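Local coordinates for beta-glucosidase (Saccharopolyspora erythraea D, PDB 5M6G), which probably hydrolyses terminal, non-reducing beta-D-glucosyl residues with release of beta-D-glucose, as a family 3 glycoside hydrolase, at residues N99-W104 with N135-G139; A166-A170 with P223-M227; K426-K430 with S474-V478; V532-T538 with W553-S559; Q66-E71 with I336-S342. All coordinates share one frame; numbering follows the deposited sequence.

Interaction 1: N99-W104 with N135-G139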
# COMPACT_ATOMS: atom_id res chain seq x y z
N ASN A 99 -21.13 2.35 2.58
CA ASN A 99 -19.70 2.54 2.81
C ASN A 99 -19.50 3.91 3.47
O ASN A 99 -19.30 4.92 2.80
CB ASN A 99 -18.92 2.41 1.51
CG ASN A 99 -17.42 2.52 1.70
OD1 ASN A 99 -16.94 2.89 2.78
ND2 ASN A 99 -16.68 2.21 0.64
N THR A 100 -19.55 3.93 4.79
CA THR A 100 -19.31 5.12 5.59
C THR A 100 -18.38 4.75 6.73
O THR A 100 -18.29 3.57 7.11
CB THR A 100 -20.60 5.72 6.18
OG1 THR A 100 -21.15 4.81 7.14
CG2 THR A 100 -21.62 6.04 5.10
N PRO A 101 -17.65 5.72 7.30
CA PRO A 101 -16.82 5.41 8.47
C PRO A 101 -17.60 4.81 9.63
O PRO A 101 -17.11 3.88 10.28
CB PRO A 101 -16.21 6.76 8.83
CG PRO A 101 -16.15 7.50 7.54
CD PRO A 101 -17.37 7.07 6.76
N GLN A 102 -18.82 5.30 9.89
CA GLN A 102 -19.62 4.72 10.97
C GLN A 102 -20.00 3.27 10.68
O GLN A 102 -19.99 2.43 11.58
CB GLN A 102 -20.89 5.55 11.20
CG GLN A 102 -21.69 5.03 12.38
CD GLN A 102 -23.17 5.32 12.30
OE1 GLN A 102 -23.57 6.35 11.75
NE2 GLN A 102 -23.99 4.42 12.84
N ALA A 103 -20.37 2.98 9.43
CA ALA A 103 -20.78 1.62 9.10
C ALA A 103 -19.62 0.63 9.19
O ALA A 103 -19.83 -0.54 9.54
CB ALA A 103 -21.40 1.58 7.70
N TRP A 104 -18.39 1.07 8.88
CA TRP A 104 -17.23 0.21 9.13
C TRP A 104 -17.07 -0.06 10.62
O TRP A 104 -16.80 -1.19 11.02
CB TRP A 104 -15.96 0.85 8.58
CG TRP A 104 -15.75 0.71 7.11
CD1 TRP A 104 -16.30 1.49 6.13
CD2 TRP A 104 -14.92 -0.25 6.45
NE1 TRP A 104 -15.87 1.07 4.89
CE2 TRP A 104 -15.02 0.00 5.06
CE3 TRP A 104 -14.10 -1.30 6.89
CZ2 TRP A 104 -14.33 -0.75 4.12
CZ3 TRP A 104 -13.41 -2.06 5.95
CH2 TRP A 104 -13.54 -1.78 4.58
N ASN A 135 -8.05 3.44 2.65
CA ASN A 135 -8.50 3.65 1.27
C ASN A 135 -9.75 2.87 0.87
O ASN A 135 -10.33 3.18 -0.17
CB ASN A 135 -7.37 3.33 0.29
CG ASN A 135 -6.63 2.04 0.65
OD1 ASN A 135 -5.57 2.08 1.27
ND2 ASN A 135 -7.18 0.90 0.25
N ASN A 136 -10.17 1.86 1.63
CA ASN A 136 -11.45 1.23 1.32
C ASN A 136 -12.65 2.05 1.79
O ASN A 136 -13.78 1.76 1.38
CB ASN A 136 -11.54 -0.16 1.98
CG ASN A 136 -10.65 -1.17 1.31
OD1 ASN A 136 -10.72 -1.38 0.09
ND2 ASN A 136 -9.78 -1.78 2.10
N VAL A 137 -12.44 3.06 2.62
CA VAL A 137 -13.52 3.76 3.30
C VAL A 137 -13.85 5.03 2.52
O VAL A 137 -12.99 5.89 2.30
CB VAL A 137 -13.16 4.09 4.75
CG1 VAL A 137 -14.25 4.96 5.36
CG2 VAL A 137 -12.97 2.80 5.58
N HIS A 138 -15.11 5.16 2.11
CA HIS A 138 -15.52 6.37 1.42
C HIS A 138 -15.43 7.58 2.35
O HIS A 138 -15.90 7.55 3.49
CB HIS A 138 -16.94 6.21 0.89
CG HIS A 138 -17.39 7.37 0.05
ND1 HIS A 138 -17.93 8.51 0.60
CD2 HIS A 138 -17.32 7.58 -1.28
CE1 HIS A 138 -18.20 9.37 -0.37
NE2 HIS A 138 -17.84 8.83 -1.52
N GLY A 139 -14.79 8.65 1.86
CA GLY A 139 -14.61 9.84 2.66
C GLY A 139 -13.36 9.86 3.51
O GLY A 139 -13.10 10.87 4.17
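Asn99 spends both ends of its amide on the contact. Its ND2 donates to the backbone carbonyl Asn136 O at 3.0 Å, a bond lying in the plane of that carbonyl. Its OD1 receives two donors from opposite faces of the amide: the backbone N of His138, in a nearly straight bond (N-H...O 173°), and Trp104 NE1 at 3.0 Å, with OD1 lying in the plane of the indole. With CG anti to the backbone N (chi1 -177°), the amide reaches across to the loop, and three bonds fix its rotation. The indole N-H is thereby satisfied within its own segment, while Val137 CG2 sits over the face of its five-membered ring, 3.4 Å from the centroid and 9° off the normal, a CH-pi contact. The other branch, Val137 CG1, meets Pro101 CG at 3.8 Å. Asn136 turns its amide elsewhere, OD1 accepting from Gly93 N; of its side chain, CB meets the indole, at CZ2 and CH2. Thr100 N-caps the helix, OG1 accepting from Ala103 N. The contact thus pins the start of helix 101-116 to the loop between strand 125-128 and helix 146-152, beside sorbitol-binding Gly92 and Asp129.

Interaction 2: A166-A170 with P223-M227. With MG (magnesium ion), chain E.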
# COMPACT_ATOMS: atom_id res chain seq x y z
N ALA A 166 -3.40 5.81 10.79
CA ALA A 166 -3.75 4.96 11.93
C ALA A 166 -4.97 5.52 12.67
O ALA A 166 -5.85 4.76 13.09
CB ALA A 166 -2.55 4.83 12.87
N GLU A 167 -5.05 6.85 12.80
CA GLU A 167 -6.23 7.44 13.43
C GLU A 167 -7.49 7.10 12.67
O GLU A 167 -8.52 6.75 13.27
CB GLU A 167 -6.08 8.95 13.54
CG GLU A 167 -5.29 9.40 14.74
CD GLU A 167 -5.31 10.91 14.86
OE1 GLU A 167 -5.18 11.58 13.81
OE2 GLU A 167 -5.47 11.41 15.98
N GLU A 168 -7.45 7.20 11.33
CA GLU A 168 -8.67 6.97 10.56
C GLU A 168 -9.05 5.50 10.55
O GLU A 168 -10.25 5.17 10.50
CB GLU A 168 -8.51 7.52 9.14
CG GLU A 168 -8.20 9.01 9.16
CD GLU A 168 -8.48 9.72 7.85
OE1 GLU A 168 -9.04 9.11 6.92
OE2 GLU A 168 -8.14 10.91 7.76
N VAL A 169 -8.06 4.61 10.64
CA VAL A 169 -8.33 3.18 10.73
C VAL A 169 -8.88 2.85 12.11
O VAL A 169 -9.88 2.13 12.24
CB VAL A 169 -7.06 2.38 10.40
CG1 VAL A 169 -7.24 0.88 10.74
CG2 VAL A 169 -6.70 2.56 8.93
N ALA A 170 -8.26 3.38 13.16
CA ALA A 170 -8.69 3.06 14.52
C ALA A 170 -10.10 3.58 14.78
O ALA A 170 -10.82 3.00 15.61
CB ALA A 170 -7.71 3.64 15.53
N PRO A 223 -4.25 5.23 21.83
CA PRO A 223 -5.49 4.67 21.28
C PRO A 223 -5.49 4.54 19.76
O PRO A 223 -6.23 3.70 19.23
CB PRO A 223 -6.57 5.64 21.78
CG PRO A 223 -5.83 6.89 22.16
CD PRO A 223 -4.53 6.40 22.69
N SER A 224 -4.72 5.33 19.03
CA SER A 224 -4.68 5.19 17.58
C SER A 224 -3.57 4.27 17.10
O SER A 224 -3.24 4.29 15.91
CB SER A 224 -4.55 6.56 16.91
OG SER A 224 -3.36 7.21 17.31
N SER A 225 -2.97 3.48 17.99
CA SER A 225 -1.97 2.52 17.56
C SER A 225 -2.61 1.45 16.69
O SER A 225 -3.58 0.80 17.09
CB SER A 225 -1.26 1.87 18.75
OG SER A 225 -0.18 1.06 18.28
N VAL A 226 -2.06 1.26 15.49
CA VAL A 226 -2.55 0.28 14.53
C VAL A 226 -1.35 -0.56 14.11
O VAL A 226 -0.28 -0.02 13.81
CB VAL A 226 -3.21 0.97 13.32
CG1 VAL A 226 -3.30 0.02 12.13
CG2 VAL A 226 -4.59 1.52 13.71
N MET A 227 -1.52 -1.88 14.11
CA MET A 227 -0.39 -2.73 13.76
C MET A 227 -0.05 -2.57 12.28
O MET A 227 -0.94 -2.52 11.42
CB MET A 227 -0.69 -4.20 14.08
CG MET A 227 0.50 -5.11 13.80
SD MET A 227 0.37 -6.74 14.58
CE MET A 227 -0.96 -7.47 13.64
MG MG E . -4.85 13.44 13.32
O HOH W 1 -3.81 13.92 15.31
O HOH W 2 -6.45 14.38 13.88
O HOH W 3 -3.79 15.12 12.61
O HOH W 4 -2.85 12.65 12.75
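Val226 and Ser224 present their side chains to one flank of helix 155-170, where Ala166, Val169 and Ala170 meet them. Val226 touches mainly through CG2. Anti to the carbonyl carbon of its own residue (chi1 161° for CG1), this branch lies 3.5 Å from the backbone Ala166 O and 4.0 Å from Val169 CG1, the two valine side chains crossing at about a right angle. Beside it, Val226 CB faces Ala166 CB at 3.9 Å. The small alanines let the loop come close: Ala166 CB rests 3.2 Å from Ser224 O, and Ala170 CB packs on Ser224 CA. Glu167 is turned differently. Its first bond leads away from the loop, yet CG still passes Ser224 CB at 3.6 Å, so the aliphatic part of the chain runs past the serine while the extended remainder carries the carboxylate outward. There OE1 binds a magnesium ion at 1.9 Å, alongside four waters and His401; one of those waters also donates a weak bond to OE2. Glu168, the next residue, accepts from ND1 of the same histidine and so serves as a second-shell support. Across the two segments the chemistry is therefore largely apolar: the loop before strand 229-233 fits the helix flank through van der Waals contact, so the join depends on small side chains at Ala166 and Ala170, while Glu167 keeps its carboxylate for the metal.

Interaction 3: K426-K430 with S474-V478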
# COMPACT_ATOMS: atom_id res chain seq x y z
N LYS A 426 -0.27 33.70 -11.75
CA LYS A 426 -1.66 34.02 -11.44
C LYS A 426 -1.96 35.45 -11.89
O LYS A 426 -2.25 36.34 -11.09
CB LYS A 426 -1.93 33.84 -9.95
CG LYS A 426 -1.41 32.54 -9.34
CD LYS A 426 -1.44 32.62 -7.82
CE LYS A 426 -0.67 31.48 -7.18
NZ LYS A 426 -0.63 31.62 -5.69
N ASP A 427 -1.86 35.67 -13.21
CA ASP A 427 -1.97 37.02 -13.76
C ASP A 427 -3.32 37.31 -14.40
O ASP A 427 -3.65 38.49 -14.59
CB ASP A 427 -0.87 37.27 -14.80
CG ASP A 427 -0.90 36.26 -15.96
OD1 ASP A 427 -1.92 35.55 -16.12
OD2 ASP A 427 0.11 36.19 -16.71
N GLY A 428 -4.10 36.30 -14.74
CA GLY A 428 -5.42 36.50 -15.32
C GLY A 428 -5.59 36.03 -16.76
O GLY A 428 -6.74 35.96 -17.23
N GLY A 429 -4.52 35.71 -17.49
CA GLY A 429 -4.68 35.23 -18.86
C GLY A 429 -5.32 33.85 -18.91
O GLY A 429 -5.18 33.05 -17.99
N LYS A 430 -6.04 33.58 -20.00
CA LYS A 430 -6.73 32.31 -20.16
C LYS A 430 -5.76 31.14 -20.11
O LYS A 430 -4.68 31.17 -20.72
CB LYS A 430 -7.45 32.26 -21.51
CG LYS A 430 -8.55 33.25 -21.72
CD LYS A 430 -8.69 33.52 -23.20
CE LYS A 430 -9.03 32.26 -23.96
NZ LYS A 430 -9.55 32.61 -25.32
N SER A 474 -7.15 31.88 -9.72
CA SER A 474 -8.51 32.25 -9.35
C SER A 474 -9.01 33.48 -10.10
O SER A 474 -10.22 33.69 -10.17
CB SER A 474 -8.60 32.47 -7.84
OG SER A 474 -7.58 33.32 -7.37
N GLY A 475 -8.10 34.28 -10.65
CA GLY A 475 -8.46 35.39 -11.50
C GLY A 475 -8.45 35.07 -12.98
O GLY A 475 -8.68 35.97 -13.80
N SER A 476 -8.21 33.82 -13.36
CA SER A 476 -8.06 33.44 -14.75
C SER A 476 -9.25 32.62 -15.22
O SER A 476 -9.78 31.80 -14.46
CB SER A 476 -6.77 32.62 -14.98
OG SER A 476 -5.60 33.39 -14.75
N GLU A 477 -9.64 32.84 -16.47
CA GLU A 477 -10.49 31.88 -17.17
C GLU A 477 -9.70 30.60 -17.41
O GLU A 477 -8.54 30.64 -17.83
CB GLU A 477 -10.95 32.48 -18.50
CG GLU A 477 -11.69 31.52 -19.40
CD GLU A 477 -12.14 32.19 -20.69
OE1 GLU A 477 -11.82 33.39 -20.88
OE2 GLU A 477 -12.82 31.54 -21.51
N VAL A 478 -10.33 29.46 -17.13
CA VAL A 478 -9.67 28.16 -17.29
C VAL A 478 -10.61 27.30 -18.12
O VAL A 478 -11.69 26.92 -17.65
CB VAL A 478 -9.35 27.49 -15.95
CG1 VAL A 478 -8.68 26.13 -16.18
CG2 VAL A 478 -8.47 28.39 -15.10
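Ser476 faces the glycine pair of the opposite loop and makes the closest approaches of the contact. Its OG lies 3.2 Å from Gly428 CA, while its CB comes 3.4 Å from the carbonyl Gly429 O. The hydroxyl is placed there by a first torsion that sets it anti to the carbonyl carbon of its own residue (chi1 -66°), and it is hydrogen-bonded to Arg492 NH2. Arg492, which lies outside both segments, also uses NE for a salt bridge with Asp427 OD1 and a hydrogen bond with Gly429 O, so its one guanidinium joins both loops.

Among the bonds that shape the first loop, Gly429 N donates to Asp427 OD1 at 2.9 Å, meeting the carboxylate from above its plane; this is an Asx turn. Gly428 at the middle of the turn has backbone angles that call for glycine.

Backbone and side-chain van der Waals contacts make up the rest. Lys430 CA approaches Glu477 O at 3.4 Å in a CA-H...O contact with an angle of 145° at the hydrogen. The side chains of Lys430 and Glu477 lie alongside and point the same way, with Lys430 CG 3.4 Å from Glu477 OE1. Their charged ends do not meet: Lys430 NZ stands 5.0 Å from Glu477 OE1, and instead bonds to Ser490 OG, with a cation-pi contact to Tyr491.

This surface contact joins the turn leading into strand 431-434 to the turn between helix 465-472 and strand 478-480, just ahead of where these two strands run as parallel neighbours at one edge of the C-terminal domain's sheet.

Interaction 4: V532-T538 with W553-S559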
# COMPACT_ATOMS: atom_id res chain seq x y z
N VAL A 532 0.94 27.28 -28.35
CA VAL A 532 0.93 27.73 -26.97
C VAL A 532 1.93 26.88 -26.18
O VAL A 532 2.12 25.70 -26.53
CB VAL A 532 -0.51 27.63 -26.44
CG1 VAL A 532 -0.58 27.44 -24.95
CG2 VAL A 532 -1.34 28.81 -26.94
N PRO A 533 2.60 27.41 -25.16
CA PRO A 533 3.49 26.57 -24.34
C PRO A 533 2.71 25.47 -23.64
O PRO A 533 1.63 25.70 -23.11
CB PRO A 533 4.08 27.55 -23.32
CG PRO A 533 3.86 28.93 -23.92
CD PRO A 533 2.63 28.83 -24.75
N VAL A 534 3.28 24.26 -23.65
CA VAL A 534 2.59 23.05 -23.19
C VAL A 534 3.33 22.47 -21.99
O VAL A 534 4.52 22.15 -22.07
CB VAL A 534 2.44 22.01 -24.31
CG1 VAL A 534 1.74 20.76 -23.78
CG2 VAL A 534 1.65 22.59 -25.48
N VAL A 535 2.60 22.32 -20.89
CA VAL A 535 3.05 21.68 -19.66
C VAL A 535 2.43 20.29 -19.64
O VAL A 535 1.20 20.15 -19.64
CB VAL A 535 2.62 22.48 -18.42
CG1 VAL A 535 3.02 21.75 -17.13
CG2 VAL A 535 3.18 23.90 -18.47
N VAL A 536 3.26 19.26 -19.60
CA VAL A 536 2.76 17.89 -19.52
C VAL A 536 2.91 17.41 -18.08
O VAL A 536 3.96 17.58 -17.45
CB VAL A 536 3.47 16.97 -20.52
CG1 VAL A 536 3.07 15.53 -20.29
CG2 VAL A 536 3.12 17.42 -21.96
N VAL A 537 1.85 16.82 -17.56
CA VAL A 537 1.82 16.31 -16.19
C VAL A 537 1.48 14.83 -16.27
O VAL A 537 0.43 14.46 -16.78
CB VAL A 537 0.79 17.07 -15.34
CG1 VAL A 537 0.81 16.56 -13.90
CG2 VAL A 537 1.06 18.57 -15.40
N THR A 538 2.39 13.98 -15.79
CA THR A 538 2.15 12.55 -15.81
C THR A 538 1.52 12.14 -14.49
O THR A 538 2.10 12.36 -13.42
CB THR A 538 3.42 11.73 -16.09
OG1 THR A 538 4.43 12.03 -15.12
CG2 THR A 538 3.95 12.00 -17.51
N TRP A 553 7.97 19.09 -25.29
CA TRP A 553 7.19 19.57 -24.16
C TRP A 553 7.92 20.71 -23.47
O TRP A 553 9.08 20.56 -23.08
CB TRP A 553 6.92 18.44 -23.16
CG TRP A 553 6.27 17.24 -23.78
CD1 TRP A 553 5.64 17.18 -25.00
CD2 TRP A 553 6.18 15.92 -23.22
NE1 TRP A 553 5.17 15.90 -25.22
CE2 TRP A 553 5.48 15.12 -24.14
CE3 TRP A 553 6.61 15.35 -22.01
CZ2 TRP A 553 5.20 13.77 -23.90
CZ3 TRP A 553 6.35 14.00 -21.78
CH2 TRP A 553 5.65 13.23 -22.72
N ASN A 554 7.24 21.85 -23.31
CA ASN A 554 7.89 22.98 -22.66
C ASN A 554 8.19 22.69 -21.20
O ASN A 554 9.18 23.19 -20.65
CB ASN A 554 7.03 24.23 -22.80
CG ASN A 554 6.82 24.60 -24.24
OD1 ASN A 554 5.90 24.10 -24.89
ND2 ASN A 554 7.70 25.44 -24.77
N ALA A 555 7.35 21.90 -20.54
CA ALA A 555 7.65 21.45 -19.19
C ALA A 555 7.09 20.06 -19.01
O ALA A 555 6.13 19.67 -19.68
CB ALA A 555 7.08 22.38 -18.11
N LEU A 556 7.72 19.30 -18.12
CA LEU A 556 7.28 17.97 -17.74
C LEU A 556 7.32 17.88 -16.23
O LEU A 556 8.37 18.10 -15.63
CB LEU A 556 8.16 16.88 -18.37
CG LEU A 556 7.86 15.50 -17.80
CD1 LEU A 556 6.42 15.10 -18.13
CD2 LEU A 556 8.84 14.49 -18.33
N LEU A 557 6.17 17.57 -15.62
CA LEU A 557 6.05 17.40 -14.18
C LEU A 557 5.49 16.02 -13.92
O LEU A 557 4.45 15.66 -14.47
CB LEU A 557 5.15 18.48 -13.57
CG LEU A 557 4.92 18.43 -12.05
CD1 LEU A 557 6.13 19.02 -11.32
CD2 LEU A 557 3.64 19.17 -11.69
N ALA A 558 6.21 15.22 -13.13
CA ALA A 558 5.75 13.88 -12.75
C ALA A 558 4.98 13.99 -11.44
O ALA A 558 5.53 14.42 -10.43
CB ALA A 558 6.93 12.92 -12.61
N SER A 559 3.71 13.60 -11.47
CA SER A 559 2.84 13.74 -10.31
C SER A 559 2.55 12.43 -9.60
O SER A 559 2.00 12.47 -8.48
CB SER A 559 1.51 14.40 -10.71
OG SER A 559 1.73 15.75 -11.10
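Val536 packs against Trp553 in a closely packed part of the pairing of strands 534-539 and 555-560, parallel neighbours in the mixed sheet of the C-terminal domain, with 414-418 antiparallel beyond 555-560. Its CG2 stands over the face of the five-membered ring, 3.7 Å from the centroid and 15° off the normal, a CH-pi contact, while CG1 reaches the six-membered ring at CZ3. CG2 is put over the indole by standing anti to the carbonyl carbon of Val536. Ile524 of helix 518-528 touches both residues. Replacing Trp553 by an alanine would probably leave Val536 CG2 without its aromatic platform and open a gap beside Ile524.

Along the backbones the register runs from Val535 with Ala555 to Thr538 with Ala558. Val536 N donates to Ala555 O at 2.9 Å in an almost linear bond (179°), and the series continues to Ser559 N. On the face carrying Val535, Ala555, Val537 and Leu557 the direct side-chain contacts are looser: Val535 CG2 to Ala555 CB measures 4.2 Å, Val537 CG1 to Leu557 CD2 4.4 Å. Leu573 of helix 567-573 covers this side.

Toward the partly exposed end, at Pro533 and Asn554, apolar packing gives way to a side-chain bond. Asn554 OD1 takes the N-H of Val534 at 2.9 Å, from above its carbonyl plane, while its ND2 goes to Asp419 OD2.

The chemistry thus divides by position: regular backbone bonds join the buried strands, aliphatic side chains pack on both faces, joined by an indole on the Val536 face, and an asparagine amide extends the bonding where the pairing begins.

Interaction 5: Q66-E71 with I336-S342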
# COMPACT_ATOMS: atom_id res chain seq x y z
N GLN A 66 -7.06 -19.70 15.90
CA GLN A 66 -6.34 -18.43 15.96
C GLN A 66 -5.47 -18.21 14.74
O GLN A 66 -5.16 -17.06 14.42
CB GLN A 66 -5.46 -18.34 17.21
CG GLN A 66 -6.21 -18.10 18.50
CD GLN A 66 -6.98 -16.80 18.49
OE1 GLN A 66 -6.39 -15.72 18.37
NE2 GLN A 66 -8.30 -16.89 18.59
N MET A 67 -5.07 -19.28 14.04
CA MET A 67 -4.18 -19.15 12.90
C MET A 67 -4.91 -18.79 11.61
O MET A 67 -4.27 -18.63 10.57
CB MET A 67 -3.39 -20.45 12.72
CG MET A 67 -2.44 -20.70 13.88
SD MET A 67 -1.65 -22.32 13.86
CE MET A 67 -0.67 -22.16 12.36
N VAL A 68 -6.23 -18.63 11.66
CA VAL A 68 -7.06 -18.35 10.49
C VAL A 68 -7.38 -16.86 10.43
O VAL A 68 -7.79 -16.26 11.44
CB VAL A 68 -8.35 -19.19 10.53
CG1 VAL A 68 -9.29 -18.75 9.40
CG2 VAL A 68 -8.03 -20.69 10.44
N GLN A 69 -7.17 -16.25 9.27
CA GLN A 69 -7.72 -14.93 8.96
C GLN A 69 -8.61 -15.10 7.74
O GLN A 69 -8.12 -15.40 6.64
CB GLN A 69 -6.63 -13.89 8.71
CG GLN A 69 -7.19 -12.49 8.42
CD GLN A 69 -6.09 -11.53 8.06
OE1 GLN A 69 -5.50 -11.64 7.00
NE2 GLN A 69 -5.78 -10.60 8.96
N VAL A 70 -9.92 -14.93 7.93
CA VAL A 70 -10.90 -15.19 6.88
C VAL A 70 -11.48 -13.88 6.37
O VAL A 70 -11.70 -12.94 7.15
CB VAL A 70 -12.01 -16.16 7.37
CG1 VAL A 70 -12.90 -15.55 8.48
CG2 VAL A 70 -12.84 -16.64 6.19
N GLU A 71 -11.71 -13.82 5.06
CA GLU A 71 -12.29 -12.63 4.46
C GLU A 71 -13.77 -12.53 4.82
O GLU A 71 -14.49 -13.53 4.82
CB GLU A 71 -12.10 -12.68 2.94
CG GLU A 71 -11.93 -11.32 2.26
CD GLU A 71 -13.23 -10.56 2.12
OE1 GLU A 71 -14.27 -11.20 1.86
OE2 GLU A 71 -13.22 -9.32 2.27
N ILE A 336 5.07 -19.74 8.78
CA ILE A 336 4.00 -18.74 8.75
C ILE A 336 3.04 -18.98 9.91
O ILE A 336 2.70 -20.12 10.24
CB ILE A 336 3.28 -18.77 7.39
CG1 ILE A 336 4.26 -18.36 6.28
CG2 ILE A 336 2.05 -17.84 7.37
CD1 ILE A 336 3.66 -18.35 4.89
N ASP A 337 2.59 -17.90 10.54
CA ASP A 337 1.77 -17.98 11.75
C ASP A 337 0.28 -17.89 11.50
O ASP A 337 -0.50 -18.56 12.18
CB ASP A 337 2.17 -16.87 12.73
CG ASP A 337 3.63 -16.90 13.07
OD1 ASP A 337 4.14 -17.98 13.45
OD2 ASP A 337 4.29 -15.84 12.93
N MET A 338 -0.14 -17.04 10.56
CA MET A 338 -1.56 -16.80 10.31
C MET A 338 -1.80 -16.89 8.81
O MET A 338 -0.98 -16.43 8.01
CB MET A 338 -2.00 -15.43 10.84
CG MET A 338 -3.45 -15.09 10.54
SD MET A 338 -4.01 -13.63 11.42
CE MET A 338 -4.35 -14.32 13.05
N PHE A 339 -2.94 -17.47 8.43
CA PHE A 339 -3.19 -17.78 7.03
C PHE A 339 -4.40 -17.02 6.53
O PHE A 339 -5.52 -17.19 7.05
CB PHE A 339 -3.31 -19.29 6.85
CG PHE A 339 -2.01 -19.97 7.11
CD1 PHE A 339 -1.61 -20.24 8.41
CD2 PHE A 339 -1.14 -20.23 6.07
CE1 PHE A 339 -0.37 -20.81 8.65
CE2 PHE A 339 0.09 -20.80 6.30
CZ PHE A 339 0.47 -21.08 7.58
N MET A 340 -4.16 -16.15 5.56
CA MET A 340 -5.17 -15.26 5.00
C MET A 340 -5.89 -16.00 3.88
O MET A 340 -5.25 -16.42 2.91
CB MET A 340 -4.51 -13.99 4.48
CG MET A 340 -5.48 -12.94 3.94
SD MET A 340 -4.57 -11.63 3.07
CE MET A 340 -3.56 -10.99 4.39
N MET A 341 -7.20 -16.16 4.02
CA MET A 341 -7.95 -16.97 3.07
C MET A 341 -9.28 -16.31 2.74
O MET A 341 -9.89 -15.64 3.58
CB MET A 341 -8.16 -18.39 3.61
CG MET A 341 -8.98 -18.46 4.90
SD MET A 341 -8.82 -20.12 5.63
CE MET A 341 -7.13 -20.08 6.24
N SER A 342 -9.73 -16.52 1.49
CA SER A 342 -10.98 -15.95 1.01
C SER A 342 -12.20 -16.73 1.47
O SER A 342 -13.32 -16.20 1.42
CB SER A 342 -10.99 -15.88 -0.52
OG SER A 342 -10.87 -17.17 -1.10
O HOH W 5 -14.52 -13.86 0.31
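Phe339 N donates to Met67 O at 2.8 Å, opening the parallel pairing of strands 68-71 and 339-341 in the N-terminal domain, a TIM-barrel-type fold. The bonds then alternate through Gln69 N to Phe339 O, Gln69 O to Met341 N and Met341 O to Glu71 N, the short axes inclined at 18°. Side chains fill both faces. Met67 lies alongside Phe339, CE to CE1 4.0 Å, and the side chains of Val68 and Met341 cross at about a right angle, CG1 to SD 4.0 Å; Phe348 of helix 345-357 touches both Val68 and Met341. Met338 SD rests 3.8 Å from Gln69 CB, its chain bent at chi3 (-80°) to bring CE toward Gln66 O. An alanine in place of Met338 would probably uncover Gln69 CB and leave a gap beside Gln66 O.

Further out, Ser87 OG holds Gln69 NE2, and Asp337 is anchored by salt bridges to Lys298 and Arg365. Glu71 accepts from Ser94 OG and Gly91 N, and a water joins its OE1 to Ser342 O. Met340 touches the bound sorbitol and is part of its pocket. Gln69 reaches beside it with CG anti to the backbone N (chi1 -179°), and its buried OE1, which has no polar partner, sits 3.3 Å from Met340 CE.

From the N terminus, interaction 5 opens first, at strand 68-71, and closes only at 336-342, so its long loop encloses interactions 1 and 2. Those two follow in series: interaction 1 ties the start of helix 101-116 to the loop after strand 125-128, and interaction 2 then joins helix 155-170 to the approach to strand 229-233, their centres about 15 Å apart. Beyond this N-terminal domain, interactions 3 and 4 close loops of 43 and 14 residues in the C-terminal domain, again in series; the first joins turns beside one edge of its sheet, the second pairs strands 534-539 and 555-560. No loops cross. Centres of interactions 3 and 5 lie about 55 Å apart.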